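Local coordinates for SalCYP truncation (Salinispora tropica, PDB 7ABB), which binds heme c within the mainly helical fold of the cytochrome P450 family, at residues 76-79 / 80-84; 112-115 / 116-120; 296-299 / 300-303. All coordinates share one frame; numbering follows the deposited sequence.

Interaction 1 (76-79 / 80-84); sequences ERWI and PLTIQ. With HEC (heme c), chain B.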
ATOM      1  N   GLU A  76      11.617 -15.260  -8.559  1.00 72.13           N
ATOM      2  CA  GLU A  76      10.428 -15.300  -9.400  1.00 72.51           C
ATOM      3  C   GLU A  76      10.336 -14.053 -10.270  1.00 66.36           C
ATOM      4  O   GLU A  76      11.155 -13.140 -10.154  1.00 74.52           O
ATOM      5  CB  GLU A  76       9.172 -15.424  -8.541  1.00 70.12           C
ATOM      6  CG  GLU A  76       9.185 -16.591  -7.575  1.00 72.78           C
ATOM      7  CD  GLU A  76       9.557 -16.172  -6.166  1.00 78.03           C
ATOM      8  OE1 GLU A  76      10.491 -15.356  -6.015  1.00 79.39           O
ATOM      9  OE2 GLU A  76       8.908 -16.649  -5.210  1.00 81.68           O
ATOM     10  N   ARG A  77       9.321 -14.017 -11.131  1.00 64.13           N
ATOM     11  CA  ARG A  77       9.112 -12.924 -12.080  1.00 54.14           C
ATOM     12  C   ARG A  77       7.726 -12.327 -11.830  1.00 50.02           C
ATOM     13  O   ARG A  77       6.716 -12.815 -12.345  1.00 58.92           O
ATOM     14  CB  ARG A  77       9.263 -13.432 -13.508  1.00 56.62           C
ATOM     15  CG  ARG A  77       9.156 -12.364 -14.580  1.00 51.13           C
ATOM     16  CD  ARG A  77       9.365 -12.980 -15.962  1.00 60.39           C
ATOM     17  NE  ARG A  77       9.054 -12.036 -17.032  1.00 64.12           N
ATOM     18  CZ  ARG A  77       9.941 -11.253 -17.637  1.00 67.68           C
ATOM     19  NH1 ARG A  77      11.223 -11.292 -17.293  1.00 66.45           N
ATOM     20  NH2 ARG A  77       9.543 -10.425 -18.594  1.00 70.67           N
ATOM     21  N   TRP A  78       7.685 -11.266 -11.034  1.00 39.40           N
ATOM     22  CA  TRP A  78       6.447 -10.557 -10.721  1.00 35.85           C
ATOM     23  C   TRP A  78       6.499  -9.212 -11.436  1.00 31.76           C
ATOM     24  O   TRP A  78       7.245  -8.315 -11.033  1.00 39.54           O
ATOM     25  CB  TRP A  78       6.280 -10.374  -9.212  1.00 34.10           C
ATOM     26  CG  TRP A  78       6.252 -11.658  -8.432  1.00 47.30           C
ATOM     27  CD1 TRP A  78       7.325 -12.404  -8.043  1.00 60.40           C
ATOM     28  CD2 TRP A  78       5.093 -12.342  -7.939  1.00 53.46           C
ATOM     29  NE1 TRP A  78       6.908 -13.507  -7.339  1.00 62.96           N
ATOM     30  CE2 TRP A  78       5.542 -13.492  -7.263  1.00 59.45           C
ATOM     31  CE3 TRP A  78       3.722 -12.092  -8.003  1.00 46.35           C
ATOM     32  CZ2 TRP A  78       4.670 -14.388  -6.655  1.00 58.16           C
ATOM     33  CZ3 TRP A  78       2.856 -12.988  -7.398  1.00 50.97           C
ATOM     34  CH2 TRP A  78       3.332 -14.120  -6.735  1.00 55.80           C
ATOM     35  N   ILE A  79       5.713  -9.079 -12.493  1.00 29.63           N
ATOM     36  CA  ILE A  79       5.738  -7.870 -13.318  1.00 27.84           C
ATOM     37  C   ILE A  79       4.907  -6.788 -12.638  1.00 31.06           C
ATOM     38  O   ILE A  79       3.708  -7.014 -12.394  1.00 27.79           O
ATOM     39  CB  ILE A  79       5.186  -8.172 -14.706  1.00 33.80           C
ATOM     40  CG1 ILE A  79       6.035  -9.234 -15.414  1.00 46.20           C
ATOM     41  CG2 ILE A  79       5.082  -6.889 -15.530  1.00 32.31           C
ATOM     42  CD1 ILE A  79       7.366  -8.735 -15.888  1.00 41.97           C
ATOM     43  N   PRO A  80       5.453  -5.587 -12.409  1.00 29.07           N
ATOM     44  CA  PRO A  80       6.812  -5.098 -12.689  1.00 25.46           C
ATOM     45  C   PRO A  80       7.742  -5.092 -11.480  1.00 33.29           C
ATOM     46  O   PRO A  80       8.837  -4.559 -11.563  1.00 27.37           O
ATOM     47  CB  PRO A  80       6.562  -3.671 -13.151  1.00 25.88           C
ATOM     48  CG  PRO A  80       5.371  -3.234 -12.324  1.00 30.10           C
ATOM     49  CD  PRO A  80       4.546  -4.479 -12.061  1.00 32.08           C
ATOM     50  N   LEU A  81       7.296  -5.689 -10.373  1.00 28.62           N
ATOM     51  CA  LEU A  81       7.950  -5.504  -9.080  1.00 30.43           C
ATOM     52  C   LEU A  81       9.399  -6.001  -9.072  1.00 35.54           C
ATOM     53  O   LEU A  81      10.273  -5.373  -8.458  1.00 32.69           O
ATOM     54  CB  LEU A  81       7.118  -6.219  -8.017  1.00 40.50           C
ATOM     55  CG  LEU A  81       7.384  -5.972  -6.534  1.00 44.15           C
ATOM     56  CD1 LEU A  81       7.272  -4.496  -6.149  1.00 33.41           C
ATOM     57  CD2 LEU A  81       6.403  -6.813  -5.732  1.00 47.78           C
ATOM     58  N   THR A  82       9.673  -7.132  -9.723  1.00 30.23           N
ATOM     59  CA  THR A  82      10.961  -7.809  -9.608  1.00 31.15           C
ATOM     60  C   THR A  82      11.806  -7.695 -10.866  1.00 37.34           C
ATOM     61  O   THR A  82      12.798  -8.421 -11.008  1.00 36.59           O
ATOM     62  CB  THR A  82      10.763  -9.285  -9.260  1.00 42.16           C
ATOM     63  OG1 THR A  82      10.177  -9.971 -10.369  1.00 46.18           O
ATOM     64  CG2 THR A  82       9.863  -9.431  -8.053  1.00 50.70           C
ATOM     65  N   ILE A  83      11.447  -6.815 -11.785  1.00 34.65           N
ATOM     66  CA  ILE A  83      12.280  -6.582 -12.957  1.00 35.55           C
ATOM     67  C   ILE A  83      12.883  -5.193 -12.831  1.00 25.54           C
ATOM     68  O   ILE A  83      12.328  -4.306 -12.183  1.00 28.64           O
ATOM     69  CB  ILE A  83      11.498  -6.748 -14.272  1.00 48.44           C
ATOM     70  CG1 ILE A  83      10.289  -5.836 -14.273  1.00 32.59           C
ATOM     71  CG2 ILE A  83      11.061  -8.197 -14.441  1.00 57.27           C
ATOM     72  CD1 ILE A  83       9.576  -5.779 -15.590  1.00 40.31           C
ATOM     73  N   GLN A  84      14.064  -5.015 -13.410  1.00 32.67           N
ATOM     74  CA  GLN A  84      14.685  -3.702 -13.354  1.00 36.49           C
ATOM     75  C   GLN A  84      15.418  -3.465 -14.655  1.00 37.78           C
ATOM     76  O   GLN A  84      15.607  -4.374 -15.463  1.00 41.53           O
ATOM     77  CB  GLN A  84      15.623  -3.534 -12.131  1.00 56.50           C
ATOM     78  CG  GLN A  84      16.918  -4.338 -12.153  1.00 55.68           C
ATOM     79  CD  GLN A  84      17.798  -4.115 -10.896  1.00 33.33           C
ATOM     80  OE1 GLN A  84      17.360  -4.301  -9.768  1.00 40.84           O
ATOM     81  NE2 GLN A  84      19.048  -3.707 -11.126  1.00 37.73           N
TER
HETATM   82 FE   HEC B 501       1.753   0.238  -4.274  1.00 17.53          FE
HETATM   83  CHA HEC B 501       4.867  -0.625  -5.458  1.00 17.86           C
HETATM   84  CHB HEC B 501       3.208   1.158  -1.312  1.00 15.28           C
HETATM   85  CHC HEC B 501      -1.335   1.141  -3.087  1.00 16.76           C
HETATM   86  CHD HEC B 501       0.279  -1.020  -7.073  1.00 18.73           C
HETATM   87  NA  HEC B 501       3.632   0.243  -3.543  1.00 17.11           N
HETATM   88  C1A HEC B 501       4.813  -0.107  -4.198  1.00 17.29           C
HETATM   89  C2A HEC B 501       5.973   0.128  -3.364  1.00 18.43           C
HETATM   90  C3A HEC B 501       5.486   0.636  -2.218  1.00 18.94           C
HETATM   91  C4A HEC B 501       4.048   0.709  -2.311  1.00 15.59           C
HETATM   92  CMA HEC B 501       6.270   1.053  -0.960  1.00 17.97           C
HETATM   93  CAA HEC B 501       7.477  -0.113  -3.747  1.00 17.31           C
HETATM   94  CBA HEC B 501       7.975  -1.521  -3.443  1.00 21.19           C
HETATM   95  CGA HEC B 501       9.448  -1.631  -3.798  1.00 19.03           C
HETATM   96  O1A HEC B 501       9.932  -2.783  -3.703  1.00 23.43           O
HETATM   97  O2A HEC B 501      10.064  -0.592  -4.151  1.00 19.20           O
HETATM   98  NB  HEC B 501       1.060   0.945  -2.526  1.00 15.88           N
HETATM   99  C1B HEC B 501       1.827   1.308  -1.433  1.00 17.42           C
HETATM  100  C2B HEC B 501       0.946   1.884  -0.462  1.00 17.41           C
HETATM  101  C3B HEC B 501      -0.301   1.901  -0.966  1.00 16.58           C
HETATM  102  C4B HEC B 501      -0.259   1.294  -2.251  1.00 16.64           C
HETATM  103  CMB HEC B 501       1.482   2.407   0.886  1.00 18.92           C
HETATM  104  CAB HEC B 501      -1.631   2.355  -0.421  1.00 18.96           C
HETATM  105  CBB HEC B 501      -1.593   3.237   0.784  1.00 24.71           C
HETATM  106  NC  HEC B 501      -0.160   0.053  -4.950  1.00 17.62           N
HETATM  107  C1C HEC B 501      -1.274   0.580  -4.339  1.00 17.17           C
HETATM  108  C2C HEC B 501      -2.406   0.424  -5.213  1.00 16.81           C
HETATM  109  C3C HEC B 501      -1.980  -0.176  -6.348  1.00 17.12           C
HETATM  110  C4C HEC B 501      -0.568  -0.427  -6.173  1.00 17.12           C
HETATM  111  CMC HEC B 501      -3.815   0.908  -4.869  1.00 16.62           C
HETATM  112  CAC HEC B 501      -2.743  -0.621  -7.607  1.00 20.95           C
HETATM  113  CBC HEC B 501      -4.101   0.003  -7.925  1.00 42.76           C
HETATM  114  ND  HEC B 501       2.445  -0.666  -5.913  1.00 16.02           N
HETATM  115  C1D HEC B 501       1.630  -1.101  -6.958  1.00 18.87           C
HETATM  116  C2D HEC B 501       2.471  -1.660  -7.969  1.00 19.32           C
HETATM  117  C3D HEC B 501       3.880  -1.559  -7.502  1.00 20.45           C
HETATM  118  C4D HEC B 501       3.776  -0.903  -6.216  1.00 18.52           C
HETATM  119  CMD HEC B 501       1.981  -2.272  -9.287  1.00 20.45           C
HETATM  120  CAD HEC B 501       5.157  -2.026  -8.221  1.00 20.74           C
HETATM  121  CBD HEC B 501       5.688  -0.858  -9.016  1.00 18.15           C
HETATM  122  CGD HEC B 501       7.007  -1.229  -9.667  1.00 23.69           C
HETATM  123  O1D HEC B 501       7.448  -0.503 -10.584  1.00 21.43           O
HETATM  124  O2D HEC B 501       7.588  -2.250  -9.249  1.00 24.00           O
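CG2 of Thr82 meets the Trp78 indole obliquely, 3.9 Å from CD1 of Trp78, while CD of Glu76, in a poorly ordered side chain, lies at the ring edge in its plane. Ile83 CG2 lies over one face of the Arg77 guanidinium, whose NE forms a salt bridge with Asp224. Residues 76-84 lie in what corresponds to the B-C loop of the cytochrome P450 fold, just ahead of helix 86-95, and the chain folds back here through a cis peptide before Pro80 and a type I turn from Pro80 to Ile83.

Thr82 supplies the polar bonds of the turn. With chi1 at 69°, OG1 sits between the backbone N and the carbonyl carbon of its own residue, facing residues 76-78, where it accepts the N-H of Trp78 at 2.9 Å and nearly straight (161°). The return bond runs from Thr82 N to Trp78 O at 3.0 Å, the donor lying in the carbonyl plane. Thus Trp78 and Thr82 grip each other through two bonds of opposite direction. OG1 also stands 3.3 Å from Glu76 O, at best a weak bond.

The rest of the packing is apolar: CD1 of Ile79 meets CD1 of Ile83 at 3.7 Å, both side chains touching Trp91 of helix 86-95, while Trp78 lies against helix 222-235. Pro80 and Leu81 belong to the heme c pocket. CG of Pro80 is 3.7 Å from the propionate carbon CGD, and CD1 of Leu81 comes to 3.9 Å from CAD of the same arm. Nearest of all, Leu81 CA stands 3.3 Å from propionate oxygen O2D.

Interaction 2 (112-115 / 116-120); sequences RANA and RRRIS
Asn114 and Arg118 join side chains one turn apart on helix 108-120, which probably corresponds to helix D of the P450 four-helix bundle. The inward side of the contact is tight. Asn114 points OD1 along the helix toward Arg118, its CG lying opposite the main-chain nitrogen (chi1 175°), and the Arg118 chain is extended from CG to NE. NE donates to OD1 at 2.7 Å, a short but bent bond (134°) lying in the carbonyl plane and near the guanidinium plane, although amide and guanidinium are turned 67° apart. The other end of the amide is held as well: ND2 binds Asn142 OD1 and Tyr138 O of helix 130-147, so that Asn114 is fixed in rotation and buried with its polar atoms satisfied. Beside it Ala115 and Ile119 wedge between helices 130-147 and 345-362. CD1 of Ile119 folds back over the helix to within 3.4 Å of Ala115 O, the same oxygen that accepts Ile119 N.

The outer side is looser and charged. Arg117 bends at chi2 and chi3 and lays one guanidinium face over Asn114 CA, with its NH2 3.6 Å from that atom. Its NH2 also meets Glu141, whose other carboxylate oxygen takes NH2 of Arg118, so one acid bridges both arginines. On the flank toward helix 345-362, NH2 of Arg116 rests 3.5 Å from CD of Arg112. Their like charges are probably balanced by Glu358, which forms salt bridges with both, and Arg112 additionally reaches Glu357. At the exposed end of the helix, Ser120 folds its hydroxyl back on the preceding turn: N and OG both donate to Arg116 O, each at 2.9 Å, arriving from opposite faces of its carbonyl plane.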
ATOM      1  N   ARG A 112     -16.417   7.979  -5.142  1.00 16.18           N
ATOM      2  CA  ARG A 112     -17.236   8.703  -4.176  1.00 14.88           C
ATOM      3  C   ARG A 112     -18.608   8.068  -4.016  1.00 18.27           C
ATOM      4  O   ARG A 112     -19.110   7.912  -2.893  1.00 17.50           O
ATOM      5  CB  ARG A 112     -17.354  10.161  -4.609  1.00 17.41           C
ATOM      6  CG  ARG A 112     -17.989  11.046  -3.532  1.00 17.76           C
ATOM      7  CD  ARG A 112     -18.089  12.509  -3.920  1.00 19.88           C
ATOM      8  NE  ARG A 112     -16.770  13.046  -4.173  1.00 21.75           N
ATOM      9  CZ  ARG A 112     -15.841  13.300  -3.253  1.00 27.25           C
ATOM     10  NH1 ARG A 112     -16.061  13.106  -1.951  1.00 22.72           N
ATOM     11  NH2 ARG A 112     -14.659  13.757  -3.648  1.00 27.01           N
ATOM     12  N   ALA A 113     -19.247   7.709  -5.136  1.00 18.19           N
ATOM     13  CA  ALA A 113     -20.571   7.098  -5.058  1.00 17.83           C
ATOM     14  C   ALA A 113     -20.508   5.748  -4.358  1.00 17.42           C
ATOM     15  O   ALA A 113     -21.438   5.373  -3.627  1.00 18.42           O
ATOM     16  CB  ALA A 113     -21.166   6.950  -6.452  1.00 18.52           C
ATOM     17  N   ASN A 114     -19.417   5.014  -4.591  1.00 18.33           N
ATOM     18  CA  ASN A 114     -19.146   3.753  -3.904  1.00 17.39           C
ATOM     19  C   ASN A 114     -19.051   3.965  -2.387  1.00 17.10           C
ATOM     20  O   ASN A 114     -19.794   3.338  -1.617  1.00 17.78           O
ATOM     21  CB  ASN A 114     -17.867   3.175  -4.519  1.00 16.94           C
ATOM     22  CG  ASN A 114     -17.343   1.915  -3.865  1.00 17.47           C
ATOM     23  OD1 ASN A 114     -17.971   1.273  -3.033  1.00 21.98           O
ATOM     24  ND2 ASN A 114     -16.131   1.556  -4.264  1.00 18.49           N
ATOM     25  N   ALA A 115     -18.195   4.889  -1.945  1.00 17.45           N
ATOM     26  CA  ALA A 115     -18.090   5.169  -0.520  1.00 15.86           C
ATOM     27  C   ALA A 115     -19.441   5.547   0.063  1.00 17.45           C
ATOM     28  O   ALA A 115     -19.848   5.041   1.116  1.00 17.10           O
ATOM     29  CB  ALA A 115     -17.118   6.301  -0.274  1.00 16.15           C
ATOM     30  N   ARG A 116     -20.153   6.449  -0.613  1.00 16.44           N
ATOM     31  CA  ARG A 116     -21.407   6.966  -0.060  1.00 18.39           C
ATOM     32  C   ARG A 116     -22.446   5.861   0.061  1.00 19.68           C
ATOM     33  O   ARG A 116     -23.174   5.764   1.064  1.00 20.55           O
ATOM     34  CB  ARG A 116     -21.918   8.114  -0.930  1.00 18.50           C
ATOM     35  CG  ARG A 116     -23.146   8.812  -0.395  1.00 21.36           C
ATOM     36  CD  ARG A 116     -23.632   9.918  -1.318  1.00 25.71           C
ATOM     37  NE  ARG A 116     -22.702  11.045  -1.448  1.00 30.96           N
ATOM     38  CZ  ARG A 116     -22.058  11.394  -2.565  1.00 43.02           C
ATOM     39  NH1 ARG A 116     -22.194  10.707  -3.701  1.00 68.16           N
ATOM     40  NH2 ARG A 116     -21.263  12.450  -2.556  1.00 30.59           N
ATOM     41  N   ARG A 117     -22.565   5.044  -0.983  1.00 19.03           N
ATOM     42  CA  ARG A 117     -23.495   3.929  -0.967  1.00 19.48           C
ATOM     43  C   ARG A 117     -23.207   2.999   0.195  1.00 19.64           C
ATOM     44  O   ARG A 117     -24.118   2.582   0.923  1.00 21.23           O
ATOM     45  CB  ARG A 117     -23.380   3.173  -2.300  1.00 20.19           C
ATOM     46  CG  ARG A 117     -24.236   1.917  -2.418  1.00 24.37           C
ATOM     47  CD  ARG A 117     -23.543   0.790  -3.200  1.00 25.75           C
ATOM     48  NE  ARG A 117     -22.850   1.303  -4.383  1.00 21.55           N
ATOM     49  CZ  ARG A 117     -21.670   0.854  -4.816  1.00 21.27           C
ATOM     50  NH1 ARG A 117     -21.065  -0.145  -4.193  1.00 23.31           N
ATOM     51  NH2 ARG A 117     -21.067   1.409  -5.865  1.00 21.88           N
ATOM     52  N   ARG A 118     -21.931   2.665   0.386  1.00 19.16           N
ATOM     53  CA  ARG A 118     -21.577   1.676   1.387  1.00 19.00           C
ATOM     54  C   ARG A 118     -21.764   2.243   2.791  1.00 19.43           C
ATOM     55  O   ARG A 118     -22.313   1.569   3.666  1.00 19.84           O
ATOM     56  CB  ARG A 118     -20.148   1.190   1.149  1.00 17.44           C
ATOM     57  CG  ARG A 118     -20.002   0.389  -0.134  1.00 17.62           C
ATOM     58  CD  ARG A 118     -18.568  -0.095  -0.307  1.00 18.41           C
ATOM     59  NE  ARG A 118     -18.477  -0.933  -1.498  1.00 19.74           N
ATOM     60  CZ  ARG A 118     -18.877  -2.194  -1.548  1.00 20.58           C
ATOM     61  NH1 ARG A 118     -19.398  -2.795  -0.480  1.00 23.22           N
ATOM     62  NH2 ARG A 118     -18.783  -2.873  -2.691  1.00 23.77           N
ATOM     63  N   ILE A 119     -21.346   3.487   3.020  1.00 19.15           N
ATOM     64  CA  ILE A 119     -21.484   4.044   4.370  1.00 19.03           C
ATOM     65  C   ILE A 119     -22.953   4.258   4.696  1.00 19.98           C
ATOM     66  O   ILE A 119     -23.403   3.978   5.817  1.00 20.61           O
ATOM     67  CB  ILE A 119     -20.680   5.339   4.482  1.00 18.46           C
ATOM     68  CG1 ILE A 119     -19.197   5.037   4.310  1.00 17.62           C
ATOM     69  CG2 ILE A 119     -20.935   5.998   5.870  1.00 21.61           C
ATOM     70  CD1 ILE A 119     -18.373   6.227   3.921  1.00 20.84           C
ATOM     71  N   SER A 120     -23.734   4.755   3.730  1.00 19.69           N
ATOM     72  CA  SER A 120     -25.166   4.943   3.934  1.00 21.34           C
ATOM     73  C   SER A 120     -25.839   3.675   4.423  1.00 24.26           C
ATOM     74  O   SER A 120     -26.795   3.744   5.205  1.00 26.77           O
ATOM     75  CB  SER A 120     -25.828   5.398   2.629  1.00 24.55           C
ATOM     76  OG  SER A 120     -25.530   6.742   2.341  1.00 29.94           O
TER

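Interaction 3 (296-299 / 300-303); sequences VASQ and GDTV
A carboxylate-to-backbone bond leads this turn: Ser298 N donates to OD2 of Asp301 at 2.8 Å, nearly straight at 166°, meeting the oxygen from above the carboxylate plane. In the reverse direction, Asp301 N binds Ser298 O at 3.0 Å and closes a type II beta turn from Ser298 to Asp301. Gly300 occupies its third position with a positive phi of 97°, where a side chain would be jammed against the preceding carbonyl oxygen. The Gln299 side chain, bent at chi2, curls back so that NE2 lies 3.4 Å from Gly300 CA. Ser298 OG turns elsewhere, to Glu291.

Packing begins where the turn enters strand 302-304 of the mixed sheet of the P450 fold. Ala297 CB touches Val303 CG2 at 4.0 Å and lies 3.8 Å from Asp301 OD2, while Ala297 and Asp301 both lean on Trp44 of strand 43-46. Gly300 and Asp301 are backbone-bonded to Ala288, and Val303 to Arg286, of the antiparallel neighbour 285-288. The backbone bond thus closes the turn, Gly300 permits its type II geometry, and the carboxylate braces it from the side; accepting this N-H bond would favour the ionised carboxylate.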
ATOM      1  N   VAL A 296      27.302  -0.139   5.008  1.00 25.29           N
ATOM      2  CA  VAL A 296      27.317  -1.190   6.017  1.00 30.01           C
ATOM      3  C   VAL A 296      27.324  -2.596   5.442  1.00 24.10           C
ATOM      4  O   VAL A 296      27.836  -3.519   6.087  1.00 27.30           O
ATOM      5  CB  VAL A 296      26.119  -1.036   6.977  1.00 26.88           C
ATOM      6  CG1 VAL A 296      26.230   0.282   7.728  1.00 30.72           C
ATOM      7  CG2 VAL A 296      24.785  -1.140   6.244  1.00 26.81           C
ATOM      8  N   ALA A 297      26.755  -2.782   4.250  1.00 24.91           N
ATOM      9  CA  ALA A 297      26.498  -4.118   3.736  1.00 22.93           C
ATOM     10  C   ALA A 297      27.620  -4.576   2.819  1.00 25.46           C
ATOM     11  O   ALA A 297      28.473  -3.794   2.394  1.00 28.63           O
ATOM     12  CB  ALA A 297      25.148  -4.179   2.996  1.00 23.42           C
ATOM     13  N   SER A 298      27.644  -5.885   2.593  1.00 22.91           N
ATOM     14  CA  SER A 298      28.608  -6.533   1.713  1.00 24.13           C
ATOM     15  C   SER A 298      27.874  -7.193   0.556  1.00 22.44           C
ATOM     16  O   SER A 298      26.656  -7.430   0.592  1.00 25.13           O
ATOM     17  CB  SER A 298      29.435  -7.580   2.450  1.00 28.55           C
ATOM     18  OG  SER A 298      30.225  -6.977   3.482  1.00 30.51           O
ATOM     19  N   GLN A 299      28.630  -7.497  -0.482  1.00 25.39           N
ATOM     20  CA  GLN A 299      28.046  -8.181  -1.623  1.00 25.07           C
ATOM     21  C   GLN A 299      27.331  -9.443  -1.162  1.00 25.97           C
ATOM     22  O   GLN A 299      27.899 -10.260  -0.427  1.00 24.53           O
ATOM     23  CB  GLN A 299      29.131  -8.515  -2.634  1.00 26.86           C
ATOM     24  CG  GLN A 299      28.619  -9.306  -3.827  1.00 25.59           C
ATOM     25  CD  GLN A 299      28.538 -10.794  -3.558  1.00 25.29           C
ATOM     26  OE1 GLN A 299      29.494 -11.430  -3.089  1.00 26.07           O
ATOM     27  NE2 GLN A 299      27.382 -11.373  -3.886  1.00 28.46           N
ATOM     28  N   GLY A 300      26.077  -9.584  -1.596  1.00 26.85           N
ATOM     29  CA  GLY A 300      25.261 -10.755  -1.325  1.00 24.96           C
ATOM     30  C   GLY A 300      24.325 -10.614  -0.148  1.00 24.23           C
ATOM     31  O   GLY A 300      23.484 -11.499   0.053  1.00 28.05           O
ATOM     32  N   ASP A 301      24.455  -9.538   0.626  1.00 24.53           N
ATOM     33  CA  ASP A 301      23.572  -9.297   1.756  1.00 22.44           C
ATOM     34  C   ASP A 301      22.196  -8.868   1.283  1.00 23.02           C
ATOM     35  O   ASP A 301      22.049  -8.049   0.364  1.00 23.01           O
ATOM     36  CB  ASP A 301      24.123  -8.196   2.660  1.00 22.82           C
ATOM     37  CG  ASP A 301      25.290  -8.650   3.532  1.00 26.89           C
ATOM     38  OD1 ASP A 301      25.442  -9.867   3.771  1.00 29.42           O
ATOM     39  OD2 ASP A 301      26.066  -7.778   3.988  1.00 25.57           O
ATOM     40  N   THR A 302      21.179  -9.384   1.962  1.00 20.03           N
ATOM     41  CA  THR A 302      19.842  -8.816   1.875  1.00 21.47           C
ATOM     42  C   THR A 302      19.778  -7.565   2.735  1.00 20.43           C
ATOM     43  O   THR A 302      20.316  -7.546   3.849  1.00 20.68           O
ATOM     44  CB  THR A 302      18.819  -9.844   2.337  1.00 21.85           C
ATOM     45  OG1 THR A 302      18.852 -10.965   1.443  1.00 27.51           O
ATOM     46  CG2 THR A 302      17.414  -9.263   2.382  1.00 23.29           C
ATOM     47  N   VAL A 303      19.169  -6.514   2.193  1.00 20.15           N
ATOM     48  CA  VAL A 303      19.009  -5.242   2.886  1.00 19.98           C
ATOM     49  C   VAL A 303      17.534  -4.868   2.871  1.00 18.61           C
ATOM     50  O   VAL A 303      16.923  -4.791   1.810  1.00 20.47           O
ATOM     51  CB  VAL A 303      19.842  -4.129   2.230  1.00 19.57           C
ATOM     52  CG1 VAL A 303      19.724  -2.837   3.001  1.00 22.79           C
ATOM     53  CG2 VAL A 303      21.301  -4.537   2.150  1.00 19.73           C
TER

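All three are local contacts that follow one another along the chain, so none nests within or crosses another. Interaction 1 comes first, folding the loop after strand 62-63 back on itself before helix 86-95 and bringing it beside the heme c propionates. Interaction 2 closes no loop: it runs along helix 108-120, seated against helices 130-147 and 345-362, on the opposite side of the chain's centre, with nearest atoms about 23 Å from interaction 1. Later, interaction 3 closes the turn that leads into strand 302-304, which lies between strands 43-46 and 285-288 of the mixed sheet. It approaches interaction 1 to about 12 Å between nearest atoms, whereas about 34 Å separates it from interaction 2.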